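Local coordinates for cytochrome c'' (Methylophilus methylotrophus, PDB 1GU2), which probably carries electrons in redox reactions by means of a covalently attached heme c, at residues Lys94-Asn97 / Asp103-Pro106; Tyr10-Ile15 / Lys87-Phe92; Ile33-Lys38 / Ala110-Tyr115. All coordinates share one frame; numbering follows the deposited sequence.

Interaction 1: Lys94-Asn97 / Asp103-Pro106. With HEC (heme c), chain C.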
loop_
_atom_site.group_PDB
_atom_site.type_symbol
_atom_site.label_atom_id
_atom_site.label_comp_id
_atom_site.label_asym_id
_atom_site.label_seq_id
_atom_site.Cartn_x
_atom_site.Cartn_y
_atom_site.Cartn_z
ATOM N N LYS A 94 -0.319 -11.722 0.022
ATOM C CA LYS A 94 -1.659 -12.353 -0.005
ATOM C C LYS A 94 -2.718 -11.319 -0.354
ATOM O O LYS A 94 -3.633 -11.561 -1.140
ATOM C CB LYS A 94 -1.958 -13.045 1.300
ATOM C CG LYS A 94 -1.148 -14.320 1.555
ATOM C CD LYS A 94 -1.493 -14.845 2.990
ATOM C CE LYS A 94 -0.757 -16.069 3.439
ATOM N NZ LYS A 94 -0.876 -16.219 4.935
ATOM N N HIS A 95 -2.618 -10.116 0.238
ATOM C CA HIS A 95 -3.640 -9.076 -0.007
ATOM C C HIS A 95 -3.631 -8.581 -1.433
ATOM O O HIS A 95 -4.680 -8.401 -2.042
ATOM C CB HIS A 95 -3.394 -7.921 0.973
ATOM C CG HIS A 95 -4.501 -6.918 1.036
ATOM N ND1 HIS A 95 -5.834 -7.261 1.207
ATOM C CD2 HIS A 95 -4.490 -5.574 1.006
ATOM C CE1 HIS A 95 -6.573 -6.166 1.281
ATOM N NE2 HIS A 95 -5.769 -5.102 1.164
ATOM N N CYS A 96 -2.459 -8.352 -1.998
ATOM C CA CYS A 96 -2.383 -7.994 -3.411
ATOM C C CYS A 96 -3.021 -9.066 -4.279
ATOM O O CYS A 96 -3.797 -8.785 -5.190
ATOM C CB CYS A 96 -0.909 -7.795 -3.830
ATOM S SG CYS A 96 -0.122 -6.312 -3.117
ATOM N N ASN A 97 -2.708 -10.334 -3.994
ATOM C CA ASN A 97 -3.346 -11.428 -4.725
ATOM C C ASN A 97 -4.853 -11.413 -4.620
ATOM O O ASN A 97 -5.558 -11.621 -5.609
ATOM C CB ASN A 97 -2.814 -12.795 -4.223
ATOM C CG ASN A 97 -1.548 -13.195 -4.943
ATOM O OD1 ASN A 97 -1.611 -13.759 -6.053
ATOM N ND2 ASN A 97 -0.396 -12.925 -4.418
ATOM N N ASP A 103 0.388 -10.792 -7.137
ATOM C CA ASP A 103 1.159 -9.955 -6.192
ATOM C C ASP A 103 1.369 -8.577 -6.821
ATOM O O ASP A 103 1.417 -8.367 -8.031
ATOM C CB ASP A 103 2.472 -10.619 -5.830
ATOM C CG ASP A 103 3.082 -10.154 -4.512
ATOM O OD1 ASP A 103 2.552 -9.244 -3.881
ATOM O OD2 ASP A 103 4.122 -10.694 -4.077
ATOM N N CYS A 104 1.537 -7.586 -5.931
ATOM C CA CYS A 104 1.992 -6.261 -6.419
ATOM C C CYS A 104 3.451 -6.400 -6.785
ATOM O O CYS A 104 4.177 -7.269 -6.219
ATOM C CB CYS A 104 1.781 -5.236 -5.295
ATOM S SG CYS A 104 0.060 -5.017 -4.711
ATOM N N SER A 105 3.921 -5.571 -7.719
ATOM C CA SER A 105 5.359 -5.659 -8.101
ATOM C C SER A 105 6.233 -5.011 -7.052
ATOM O O SER A 105 5.755 -4.191 -6.235
ATOM C CB SER A 105 5.589 -5.036 -9.444
ATOM O OG SER A 105 5.705 -3.613 -9.373
ATOM N N PRO A 106 7.524 -5.363 -6.999
ATOM C CA PRO A 106 8.410 -4.716 -6.046
ATOM C C PRO A 106 8.419 -3.194 -6.123
ATOM O O PRO A 106 8.403 -2.511 -5.076
ATOM C CB PRO A 106 9.785 -5.350 -6.397
ATOM C CG PRO A 106 9.496 -6.630 -7.050
ATOM C CD PRO A 106 8.174 -6.466 -7.757
HETATM FE FE HEC C . -6.247 -3.241 1.745
HETATM C CHA HEC C . -5.215 -4.376 4.805
HETATM C CHB HEC C . -3.099 -2.073 1.137
HETATM C CHC HEC C . -7.165 -2.563 -1.496
HETATM C CHD HEC C . -9.480 -4.090 2.518
HETATM N NA HEC C . -4.529 -3.166 2.775
HETATM C C1A HEC C . -4.272 -3.706 4.046
HETATM C C2A HEC C . -2.900 -3.473 4.405
HETATM C C3A HEC C . -2.325 -2.786 3.403
HETATM C C4A HEC C . -3.321 -2.629 2.371
HETATM C CMA HEC C . -0.863 -2.284 3.300
HETATM C CAA HEC C . -2.247 -3.936 5.719
HETATM C CBA HEC C . -1.568 -5.311 5.583
HETATM C CGA HEC C . -0.957 -5.768 6.863
HETATM O O1A HEC C . -0.910 -6.995 7.094
HETATM O O2A HEC C . -0.505 -4.948 7.680
HETATM N NB HEC C . -5.304 -2.486 0.140
HETATM C C1B HEC C . -4.000 -2.084 0.067
HETATM C C2B HEC C . -3.684 -1.709 -1.305
HETATM C C3B HEC C . -4.816 -1.874 -2.046
HETATM C C4B HEC C . -5.835 -2.335 -1.130
HETATM C CMB HEC C . -2.312 -1.227 -1.809
HETATM C CAB HEC C . -5.056 -1.612 -3.551
HETATM C CBB HEC C . -4.120 -2.448 -4.422
HETATM N NC HEC C . -7.972 -3.302 0.729
HETATM C C1C HEC C . -8.158 -2.945 -0.608
HETATM C C2C HEC C . -9.569 -2.998 -0.928
HETATM C C3C HEC C . -10.228 -3.403 0.198
HETATM C C4C HEC C . -9.243 -3.603 1.224
HETATM C CMC HEC C . -10.113 -2.585 -2.310
HETATM C CAC HEC C . -11.728 -3.540 0.463
HETATM C CBC HEC C . -12.419 -4.508 -0.491
HETATM N ND HEC C . -7.146 -4.052 3.326
HETATM C C1D HEC C . -8.507 -4.366 3.450
HETATM C C2D HEC C . -8.729 -5.120 4.655
HETATM C C3D HEC C . -7.504 -5.365 5.210
HETATM C C4D HEC C . -6.538 -4.594 4.459
HETATM C CMD HEC C . -10.098 -5.597 5.171
HETATM C CAD HEC C . -7.218 -6.335 6.385
HETATM C CBD HEC C . -7.636 -5.755 7.760
HETATM C CGD HEC C . -6.546 -4.963 8.450
HETATM O O1D HEC C . -6.833 -4.114 9.343
HETATM O O2D HEC C . -5.345 -5.182 8.141
#
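Cys-96 and Asp-103 bring the backbones to their closest approach, CA to CA 4.9 Å, where the extended chain 103-105 passes the side of the helix holding 94-97 and then leads away, crossing it steeply. The join is covalent: SG of Cys-96 and SG of Cys-104 form a disulfide of 2.1 Å, and its chi3 of -97° gives it a left-handed twist. Each sulfur stands beside its own backbone N and anti to its carbonyl carbon, and CB of Cys-96 comes within 3.2 Å of the Cys-104 backbone N. Asp-103 borders the bridge, its OD1 lying 3.8 Å from CB of Cys-96. This oxygen folds back to accept a weak, strongly bent bond from Cys-104 N (2.8 Å, 119°) and also forms a salt bridge with Lys-109, while OD2 is hydrogen-bonded to Thr-93. The amide of Asn-97 packs against Asp-103, ND2 to backbone N 3.5 Å, but its hydrogen bond goes to the carbonyl of Thr-93. Next to the disulfide in sequence, His-95 turns to the heme instead: its CG is swung anti to the backbone N (chi1 -168°), and NE2 binds the iron at 2.0 Å, with His-53 as the second axial ligand. The heme meso carbon CHA sits over one face of the imidazole, toward its rim. The disulfide therefore ties helix 85-100, which carries the ligand His-95, to the loop just ahead of helix 106-118, with Ser-105 at the N-cap position and the first helical residue, Pro-106, packing on Ile-15 and Ala-16 of helix 2-19.

Interaction 2: Tyr10-Ile15 / Lys87-Phe92. With HEC (heme c), chain C.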
loop_
_atom_site.group_PDB
_atom_site.type_symbol
_atom_site.label_atom_id
_atom_site.label_comp_id
_atom_site.label_asym_id
_atom_site.label_seq_id
_atom_site.Cartn_x
_atom_site.Cartn_y
_atom_site.Cartn_z
ATOM N N TYR A 10 13.525 0.374 1.271
ATOM C CA TYR A 10 14.825 0.055 0.665
ATOM C C TYR A 10 14.881 -1.347 0.101
ATOM O O TYR A 10 15.408 -1.584 -0.980
ATOM C CB TYR A 10 16.023 0.182 1.615
ATOM C CG TYR A 10 16.008 1.544 2.261
ATOM C CD1 TYR A 10 15.683 1.576 3.617
ATOM C CD2 TYR A 10 16.294 2.717 1.568
ATOM C CE1 TYR A 10 15.638 2.782 4.291
ATOM C CE2 TYR A 10 16.247 3.917 2.269
ATOM C CZ TYR A 10 15.932 3.943 3.616
ATOM O OH TYR A 10 15.882 5.157 4.294
ATOM N N LYS A 11 14.335 -2.293 0.856
ATOM C CA LYS A 11 14.325 -3.684 0.421
ATOM C C LYS A 11 13.630 -3.818 -0.923
ATOM O O LYS A 11 14.173 -4.375 -1.888
ATOM C CB LYS A 11 13.667 -4.593 1.473
ATOM C CG LYS A 11 13.612 -6.036 1.057
ATOM C CD LYS A 11 13.016 -6.954 2.104
ATOM C CE LYS A 11 12.829 -8.355 1.535
ATOM N NZ LYS A 11 12.414 -9.283 2.668
ATOM N N TYR A 12 12.409 -3.305 -1.036
ATOM C CA TYR A 12 11.678 -3.440 -2.290
ATOM C C TYR A 12 12.294 -2.598 -3.407
ATOM O O TYR A 12 12.239 -2.997 -4.592
ATOM C CB TYR A 12 10.204 -3.077 -2.110
ATOM C CG TYR A 12 9.437 -4.070 -1.259
ATOM C CD1 TYR A 12 9.441 -5.411 -1.508
ATOM C CD2 TYR A 12 8.680 -3.602 -0.193
ATOM C CE1 TYR A 12 8.716 -6.310 -0.700
ATOM C CE2 TYR A 12 7.955 -4.497 0.605
ATOM C CZ TYR A 12 7.988 -5.827 0.352
ATOM O OH TYR A 12 7.264 -6.677 1.152
ATOM N N THR A 13 12.905 -1.463 -3.061
ATOM C CA THR A 13 13.589 -0.689 -4.115
ATOM C C THR A 13 14.718 -1.476 -4.727
ATOM O O THR A 13 14.884 -1.504 -5.970
ATOM C CB THR A 13 14.148 0.604 -3.517
ATOM O OG1 THR A 13 13.045 1.444 -3.085
ATOM C CG2 THR A 13 14.939 1.346 -4.586
ATOM N N ASN A 14 15.505 -2.131 -3.879
ATOM C CA ASN A 14 16.644 -2.877 -4.409
ATOM C C ASN A 14 16.185 -4.078 -5.223
ATOM O O ASN A 14 16.797 -4.360 -6.281
ATOM C CB ASN A 14 17.560 -3.250 -3.244
ATOM C CG ASN A 14 18.207 -2.019 -2.632
ATOM O OD1 ASN A 14 18.356 -0.960 -3.261
ATOM N ND2 ASN A 14 18.580 -2.208 -1.375
ATOM N N ILE A 15 15.131 -4.800 -4.799
ATOM C CA ILE A 15 14.581 -5.890 -5.606
ATOM C C ILE A 15 14.090 -5.357 -6.947
ATOM O O ILE A 15 14.337 -5.951 -8.005
ATOM C CB ILE A 15 13.477 -6.594 -4.828
ATOM C CG1 ILE A 15 14.024 -7.334 -3.595
ATOM C CG2 ILE A 15 12.694 -7.530 -5.736
ATOM C CD1 ILE A 15 12.999 -7.816 -2.593
ATOM N N LYS A 87 5.576 -11.340 9.497
ATOM C CA LYS A 87 4.422 -11.740 8.737
ATOM C C LYS A 87 4.002 -10.739 7.694
ATOM O O LYS A 87 3.283 -11.109 6.772
ATOM C CB LYS A 87 3.256 -11.890 9.733
ATOM C CG LYS A 87 3.238 -13.105 10.623
ATOM C CD LYS A 87 2.129 -12.917 11.652
ATOM C CE LYS A 87 2.623 -12.951 13.079
ATOM N NZ LYS A 87 3.946 -13.623 13.323
ATOM N N VAL A 88 4.373 -9.457 7.815
ATOM C CA VAL A 88 3.677 -8.455 7.017
ATOM C C VAL A 88 4.014 -8.563 5.544
ATOM O O VAL A 88 3.213 -8.239 4.690
ATOM C CB VAL A 88 3.958 -7.044 7.563
ATOM C CG1 VAL A 88 5.428 -6.663 7.325
ATOM C CG2 VAL A 88 2.992 -6.036 6.945
ATOM N N GLU A 89 5.217 -9.004 5.168
ATOM C CA GLU A 89 5.533 -9.155 3.744
ATOM C C GLU A 89 4.665 -10.224 3.114
ATOM O O GLU A 89 4.141 -10.027 2.021
ATOM C CB GLU A 89 7.016 -9.439 3.543
ATOM C CG GLU A 89 7.900 -8.307 4.047
ATOM C CD GLU A 89 9.339 -8.561 3.715
ATOM O OE1 GLU A 89 10.057 -8.971 4.669
ATOM O OE2 GLU A 89 9.674 -8.381 2.548
ATOM N N ASP A 90 4.497 -11.364 3.785
ATOM C CA ASP A 90 3.617 -12.416 3.284
ATOM C C ASP A 90 2.190 -11.925 3.260
ATOM O O ASP A 90 1.425 -12.228 2.339
ATOM C CB ASP A 90 3.800 -13.640 4.203
ATOM C CG ASP A 90 5.172 -14.258 4.209
ATOM O OD1 ASP A 90 5.871 -14.133 3.169
ATOM O OD2 ASP A 90 5.570 -14.899 5.242
ATOM N N GLU A 91 1.770 -11.188 4.281
ATOM C CA GLU A 91 0.371 -10.703 4.306
ATOM C C GLU A 91 0.114 -9.727 3.174
ATOM O O GLU A 91 -0.976 -9.740 2.590
ATOM C CB GLU A 91 0.050 -10.078 5.682
ATOM C CG GLU A 91 0.120 -11.096 6.784
ATOM C CD GLU A 91 -1.011 -12.111 6.846
ATOM O OE1 GLU A 91 -2.089 -11.888 6.241
ATOM O OE2 GLU A 91 -0.786 -13.149 7.529
ATOM N N PHE A 92 1.071 -8.868 2.841
ATOM C CA PHE A 92 0.876 -7.914 1.753
ATOM C C PHE A 92 0.811 -8.630 0.411
ATOM O O PHE A 92 -0.015 -8.316 -0.435
ATOM C CB PHE A 92 1.992 -6.867 1.770
ATOM C CG PHE A 92 1.795 -5.612 0.912
ATOM C CD1 PHE A 92 0.628 -5.231 0.339
ATOM C CD2 PHE A 92 2.858 -4.760 0.738
ATOM C CE1 PHE A 92 0.454 -4.065 -0.372
ATOM C CE2 PHE A 92 2.762 -3.570 0.038
ATOM C CZ PHE A 92 1.555 -3.229 -0.520
HETATM FE FE HEC C . -6.247 -3.241 1.745
HETATM C CHA HEC C . -5.215 -4.376 4.805
HETATM C CHB HEC C . -3.099 -2.073 1.137
HETATM C CHC HEC C . -7.165 -2.563 -1.496
HETATM C CHD HEC C . -9.480 -4.090 2.518
HETATM N NA HEC C . -4.529 -3.166 2.775
HETATM C C1A HEC C . -4.272 -3.706 4.046
HETATM C C2A HEC C . -2.900 -3.473 4.405
HETATM C C3A HEC C . -2.325 -2.786 3.403
HETATM C C4A HEC C . -3.321 -2.629 2.371
HETATM C CMA HEC C . -0.863 -2.284 3.300
HETATM C CAA HEC C . -2.247 -3.936 5.719
HETATM C CBA HEC C . -1.568 -5.311 5.583
HETATM C CGA HEC C . -0.957 -5.768 6.863
HETATM O O1A HEC C . -0.910 -6.995 7.094
HETATM O O2A HEC C . -0.505 -4.948 7.680
HETATM N NB HEC C . -5.304 -2.486 0.140
HETATM C C1B HEC C . -4.000 -2.084 0.067
HETATM C C2B HEC C . -3.684 -1.709 -1.305
HETATM C C3B HEC C . -4.816 -1.874 -2.046
HETATM C C4B HEC C . -5.835 -2.335 -1.130
HETATM C CMB HEC C . -2.312 -1.227 -1.809
HETATM C CAB HEC C . -5.056 -1.612 -3.551
HETATM C CBB HEC C . -4.120 -2.448 -4.422
HETATM N NC HEC C . -7.972 -3.302 0.729
HETATM C C1C HEC C . -8.158 -2.945 -0.608
HETATM C C2C HEC C . -9.569 -2.998 -0.928
HETATM C C3C HEC C . -10.228 -3.403 0.198
HETATM C C4C HEC C . -9.243 -3.603 1.224
HETATM C CMC HEC C . -10.113 -2.585 -2.310
HETATM C CAC HEC C . -11.728 -3.540 0.463
HETATM C CBC HEC C . -12.419 -4.508 -0.491
HETATM N ND HEC C . -7.146 -4.052 3.326
HETATM C C1D HEC C . -8.507 -4.366 3.450
HETATM C C2D HEC C . -8.729 -5.120 4.655
HETATM C C3D HEC C . -7.504 -5.365 5.210
HETATM C C4D HEC C . -6.538 -4.594 4.459
HETATM C CMD HEC C . -10.098 -5.597 5.171
HETATM C CAD HEC C . -7.218 -6.335 6.385
HETATM C CBD HEC C . -7.636 -5.755 7.760
HETATM C CGD HEC C . -6.546 -4.963 8.450
HETATM O O1D HEC C . -6.833 -4.114 9.343
HETATM O O2D HEC C . -5.345 -5.182 8.141
HETATM O O HOH W 1 5.370 -8.183 0.346
#
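Lys-11 and Glu-89 reach for each other from opposite directions, bridging two helices whose backbones stay well apart, with CA of Tyr-12 and CA of Glu-89 separated by 10.3 Å. Lys-11 is stretched to its full length, CG anti to the backbone N (chi1 179°), which carries its ammonium to the carboxylate. There NZ donates to OE2 of Glu-89 at 2.9 Å, on the syn lone pair, and more weakly to OE1 at 3.1 Å; the salt bridge thus straddles both oxygens and should restrain the carboxylate from turning. Tyr-12 comes in at a slant to the glutamate, its ring plane 77° from that of the carboxylate. The hydroxyl oxygen lies 3.4 Å from CG of Glu-89, so it is the end of the tyrosine that meets the aliphatic stem. One water extends the contact to the main chain: it sits 2.6 Å from OH of Tyr-12 and donates to the carbonyl oxygen of Glu-89 at 2.8 Å. The buried tyrosine thereby has a polar partner for its hydroxyl, while its side chain packs on Ala-110 of helix 106-118. On another side of 87-92, CG2 of Val-88 approaches heme oxygen O2A at 3.7 Å, and CB of Glu-91 lies near O1A, the other oxygen of the same propionate; Phe-92 meets the heme methyls. The arrangement is an interhelical salt bridge with a water-mediated side-chain to main-chain link, in a mainly helical protein of the cytochrome c clan: long side chains join helix 2-19 to helix 85-100, which runs past one heme propionate and supplies one of the two axial ligands, His-95.

Interaction 3: Ile33-Lys38 / Ala110-Tyr115. With HEC (heme c), chain C.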
loop_
_atom_site.group_PDB
_atom_site.type_symbol
_atom_site.label_atom_id
_atom_site.label_comp_id
_atom_site.label_asym_id
_atom_site.label_seq_id
_atom_site.Cartn_x
_atom_site.Cartn_y
_atom_site.Cartn_z
ATOM N N ILE A 33 -0.775 7.605 -7.050
ATOM C CA ILE A 33 -1.603 7.265 -8.205
ATOM C C ILE A 33 -2.030 5.822 -8.132
ATOM O O ILE A 33 -3.210 5.544 -8.409
ATOM C CB ILE A 33 -0.836 7.565 -9.495
ATOM C CG1 ILE A 33 -0.674 9.053 -9.751
ATOM C CG2 ILE A 33 -1.501 6.856 -10.686
ATOM C CD1 ILE A 33 0.320 9.424 -10.826
ATOM N N PHE A 34 -1.152 4.916 -7.759
ATOM C CA PHE A 34 -1.471 3.504 -7.631
ATOM C C PHE A 34 -2.601 3.319 -6.618
ATOM O O PHE A 34 -3.538 2.557 -6.825
ATOM C CB PHE A 34 -0.208 2.776 -7.203
ATOM C CG PHE A 34 -0.385 1.354 -6.717
ATOM C CD1 PHE A 34 -0.465 1.112 -5.339
ATOM C CD2 PHE A 34 -0.456 0.300 -7.614
ATOM C CE1 PHE A 34 -0.571 -0.173 -4.852
ATOM C CE2 PHE A 34 -0.565 -1.001 -7.124
ATOM C CZ PHE A 34 -0.645 -1.190 -5.761
ATOM N N PHE A 35 -2.559 4.019 -5.492
ATOM C CA PHE A 35 -3.546 3.893 -4.405
ATOM C C PHE A 35 -4.932 4.353 -4.818
ATOM O O PHE A 35 -5.919 3.772 -4.364
ATOM C CB PHE A 35 -3.019 4.689 -3.203
ATOM C CG PHE A 35 -3.860 4.637 -1.958
ATOM C CD1 PHE A 35 -4.025 3.458 -1.227
ATOM C CD2 PHE A 35 -4.516 5.778 -1.502
ATOM C CE1 PHE A 35 -4.824 3.417 -0.086
ATOM C CE2 PHE A 35 -5.305 5.769 -0.353
ATOM C CZ PHE A 35 -5.454 4.576 0.349
ATOM N N ASN A 36 -4.994 5.386 -5.659
ATOM C CA ASN A 36 -6.267 5.963 -6.088
ATOM C C ASN A 36 -6.765 5.483 -7.419
ATOM O O ASN A 36 -7.907 5.777 -7.796
ATOM C CB ASN A 36 -6.152 7.502 -6.098
ATOM C CG ASN A 36 -6.044 8.032 -4.680
ATOM O OD1 ASN A 36 -7.022 8.164 -3.968
ATOM N ND2 ASN A 36 -4.811 8.373 -4.266
ATOM N N ARG A 37 -5.964 4.768 -8.184
ATOM C CA ARG A 37 -6.328 4.430 -9.561
ATOM C C ARG A 37 -7.496 3.490 -9.607
ATOM O O ARG A 37 -7.520 2.490 -8.905
ATOM C CB ARG A 37 -5.124 3.770 -10.256
ATOM C CG ARG A 37 -5.498 3.287 -11.662
ATOM C CD ARG A 37 -4.395 2.545 -12.357
ATOM N NE ARG A 37 -3.062 2.850 -12.024
ATOM C CZ ARG A 37 -1.842 2.643 -11.595
ATOM N NH1 ARG A 37 -0.918 3.633 -11.594
ATOM N NH2 ARG A 37 -1.412 1.467 -11.123
ATOM N N LYS A 38 -8.491 3.770 -10.478
ATOM C CA LYS A 38 -9.593 2.880 -10.658
ATOM C C LYS A 38 -9.193 1.783 -11.612
ATOM O O LYS A 38 -8.834 2.025 -12.766
ATOM C CB LYS A 38 -10.797 3.630 -11.212
ATOM C CG LYS A 38 -11.429 4.521 -10.136
ATOM C CD LYS A 38 -12.372 5.563 -10.729
ATOM C CE LYS A 38 -12.278 6.887 -9.971
ATOM N NZ LYS A 38 -12.279 8.015 -10.944
ATOM N N ALA A 110 7.431 -0.606 -3.112
ATOM C CA ALA A 110 8.306 0.456 -2.665
ATOM C C ALA A 110 7.642 1.815 -2.774
ATOM O O ALA A 110 7.687 2.648 -1.857
ATOM C CB ALA A 110 9.578 0.426 -3.490
ATOM N N ASN A 111 7.001 2.112 -3.915
ATOM C CA ASN A 111 6.379 3.394 -4.127
ATOM C C ASN A 111 5.214 3.603 -3.157
ATOM O O ASN A 111 5.024 4.704 -2.623
ATOM C CB ASN A 111 5.822 3.527 -5.568
ATOM C CG ASN A 111 6.872 3.675 -6.646
ATOM O OD1 ASN A 111 8.040 3.957 -6.357
ATOM N ND2 ASN A 111 6.441 3.511 -7.890
ATOM N N PHE A 112 4.425 2.550 -2.928
ATOM C CA PHE A 112 3.276 2.663 -2.051
ATOM C C PHE A 112 3.687 2.870 -0.596
ATOM O O PHE A 112 3.115 3.718 0.074
ATOM C CB PHE A 112 2.382 1.429 -2.214
ATOM C CG PHE A 112 1.215 1.480 -1.242
ATOM C CD1 PHE A 112 1.108 0.568 -0.215
ATOM C CD2 PHE A 112 0.258 2.467 -1.405
ATOM C CE1 PHE A 112 0.043 0.626 0.665
ATOM C CE2 PHE A 112 -0.783 2.572 -0.530
ATOM C CZ PHE A 112 -0.870 1.647 0.488
ATOM N N ILE A 113 4.666 2.109 -0.101
ATOM C CA ILE A 113 5.078 2.270 1.287
ATOM C C ILE A 113 5.751 3.616 1.471
ATOM O O ILE A 113 5.526 4.294 2.488
ATOM C CB ILE A 113 5.912 1.068 1.782
ATOM C CG1 ILE A 113 5.154 -0.258 1.652
ATOM C CG2 ILE A 113 6.386 1.341 3.200
ATOM C CD1 ILE A 113 5.971 -1.499 1.967
ATOM N N ALA A 114 6.510 4.091 0.500
ATOM C CA ALA A 114 7.113 5.411 0.575
ATOM C C ALA A 114 6.016 6.437 0.639
ATOM O O ALA A 114 6.062 7.377 1.425
ATOM C CB ALA A 114 8.020 5.646 -0.622
ATOM N N TYR A 115 4.969 6.280 -0.160
ATOM C CA TYR A 115 3.805 7.206 -0.081
ATOM C C TYR A 115 3.181 7.159 1.304
ATOM O O TYR A 115 2.849 8.188 1.927
ATOM C CB TYR A 115 2.813 6.845 -1.218
ATOM C CG TYR A 115 1.445 7.452 -0.964
ATOM C CD1 TYR A 115 1.293 8.827 -0.920
ATOM C CD2 TYR A 115 0.317 6.667 -0.743
ATOM C CE1 TYR A 115 0.017 9.360 -0.680
ATOM C CE2 TYR A 115 -0.959 7.173 -0.500
ATOM C CZ TYR A 115 -1.059 8.544 -0.488
ATOM O OH TYR A 115 -2.267 9.110 -0.208
HETATM FE FE HEC C . -6.247 -3.241 1.745
HETATM C CHA HEC C . -5.215 -4.376 4.805
HETATM C CHB HEC C . -3.099 -2.073 1.137
HETATM C CHC HEC C . -7.165 -2.563 -1.496
HETATM C CHD HEC C . -9.480 -4.090 2.518
HETATM N NA HEC C . -4.529 -3.166 2.775
HETATM C C1A HEC C . -4.272 -3.706 4.046
HETATM C C2A HEC C . -2.900 -3.473 4.405
HETATM C C3A HEC C . -2.325 -2.786 3.403
HETATM C C4A HEC C . -3.321 -2.629 2.371
HETATM C CMA HEC C . -0.863 -2.284 3.300
HETATM C CAA HEC C . -2.247 -3.936 5.719
HETATM C CBA HEC C . -1.568 -5.311 5.583
HETATM C CGA HEC C . -0.957 -5.768 6.863
HETATM O O1A HEC C . -0.910 -6.995 7.094
HETATM O O2A HEC C . -0.505 -4.948 7.680
HETATM N NB HEC C . -5.304 -2.486 0.140
HETATM C C1B HEC C . -4.000 -2.084 0.067
HETATM C C2B HEC C . -3.684 -1.709 -1.305
HETATM C C3B HEC C . -4.816 -1.874 -2.046
HETATM C C4B HEC C . -5.835 -2.335 -1.130
HETATM C CMB HEC C . -2.312 -1.227 -1.809
HETATM C CAB HEC C . -5.056 -1.612 -3.551
HETATM C CBB HEC C . -4.120 -2.448 -4.422
HETATM N NC HEC C . -7.972 -3.302 0.729
HETATM C C1C HEC C . -8.158 -2.945 -0.608
HETATM C C2C HEC C . -9.569 -2.998 -0.928
HETATM C C3C HEC C . -10.228 -3.403 0.198
HETATM C C4C HEC C . -9.243 -3.603 1.224
HETATM C CMC HEC C . -10.113 -2.585 -2.310
HETATM C CAC HEC C . -11.728 -3.540 0.463
HETATM C CBC HEC C . -12.419 -4.508 -0.491
HETATM N ND HEC C . -7.146 -4.052 3.326
HETATM C C1D HEC C . -8.507 -4.366 3.450
HETATM C C2D HEC C . -8.729 -5.120 4.655
HETATM C C3D HEC C . -7.504 -5.365 5.210
HETATM C C4D HEC C . -6.538 -4.594 4.459
HETATM C CMD HEC C . -10.098 -5.597 5.171
HETATM C CAD HEC C . -7.218 -6.335 6.385
HETATM C CBD HEC C . -7.636 -5.755 7.760
HETATM C CGD HEC C . -6.546 -4.963 8.450
HETATM O O1D HEC C . -6.833 -4.114 9.343
HETATM O O2D HEC C . -5.345 -5.182 8.141
HETATM O O HOH W 2 -4.383 9.610 -1.736
#
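Phe-35 and Phe-112 meet at the centre of the contact, where CD1 of Phe-35 comes to 3.4 Å from CE2 of Phe-112. Their planes are nearly parallel, 26° apart, but the rings are slid past one another, with centroids 5.7 Å apart, and hardly overlap. Tyr-115, one turn along the helix, approaches the same Phe-35 ring obliquely: its plane is inclined at 46°, and CE2 lies 3.9 Å from CD2 of Phe-35. Phe-34 completes the shell by presenting its ring edge to Phe-112, CD1 of Phe-34 to CD2 of Phe-112 at 4.2 Å. Phe-112 swings its CG anti to the backbone N (chi1 176°), which projects the ring from helix 106-118 toward both helix 28-36 and the heme. Heme methyl CMB then lies over one face of the Phe-112 ring, toward its rim, and 3.7 Å from CE1 of Phe-34. An alanine in place of Phe-112 would probably open a gap beside this methyl and leave the rings of Phe-34 and Phe-35 without their common neighbour. Farther out, Phe-35 is set by helix 49-53: its side chain touches Cys-49, which is bonded to the heme, and the axial ligand His-53, while its backbone is hydrogen-bonded to Ala-50. At the polar rim a water accepts from ND2 of Asn-36 at 2.8 Å and donates to OH of Tyr-115 at 2.7 Å; that hydroxyl is also hydrogen-bonded to Glu-119, and ND2 to the carbonyl of Lys-32. Direct contact across the two segments is thus apolar and aromatic, and polar groups enter at its margin. Such a wall probably keeps water from this edge of the heme and holds the helices together by ring shape and dispersion.

The three contacts converge on one heme c. Interactions 1 and 2 share helix 85-100, with centres about 10 Å apart, and meet where CG of Pro-106 lies 3.6 Å from CG2 of Ile-15. Interaction 3 lies about 13 Å from interaction 1, centre to centre, yet the disulfide reaches its aromatic wall: SG of Cys-104 is 4.0 Å from CZ of Phe-34. Interactions 2 and 3 join through CZ of Phe-92 and CD1 of Phe-112, 3.8 Å apart beside the heme methyls, and through Tyr-12 packing on Ala-110 and Ile-113. The heme thus receives one axial ligand, His-95, from interaction 1, neighbours for one propionate from interaction 2 and an apolar edge from interaction 3.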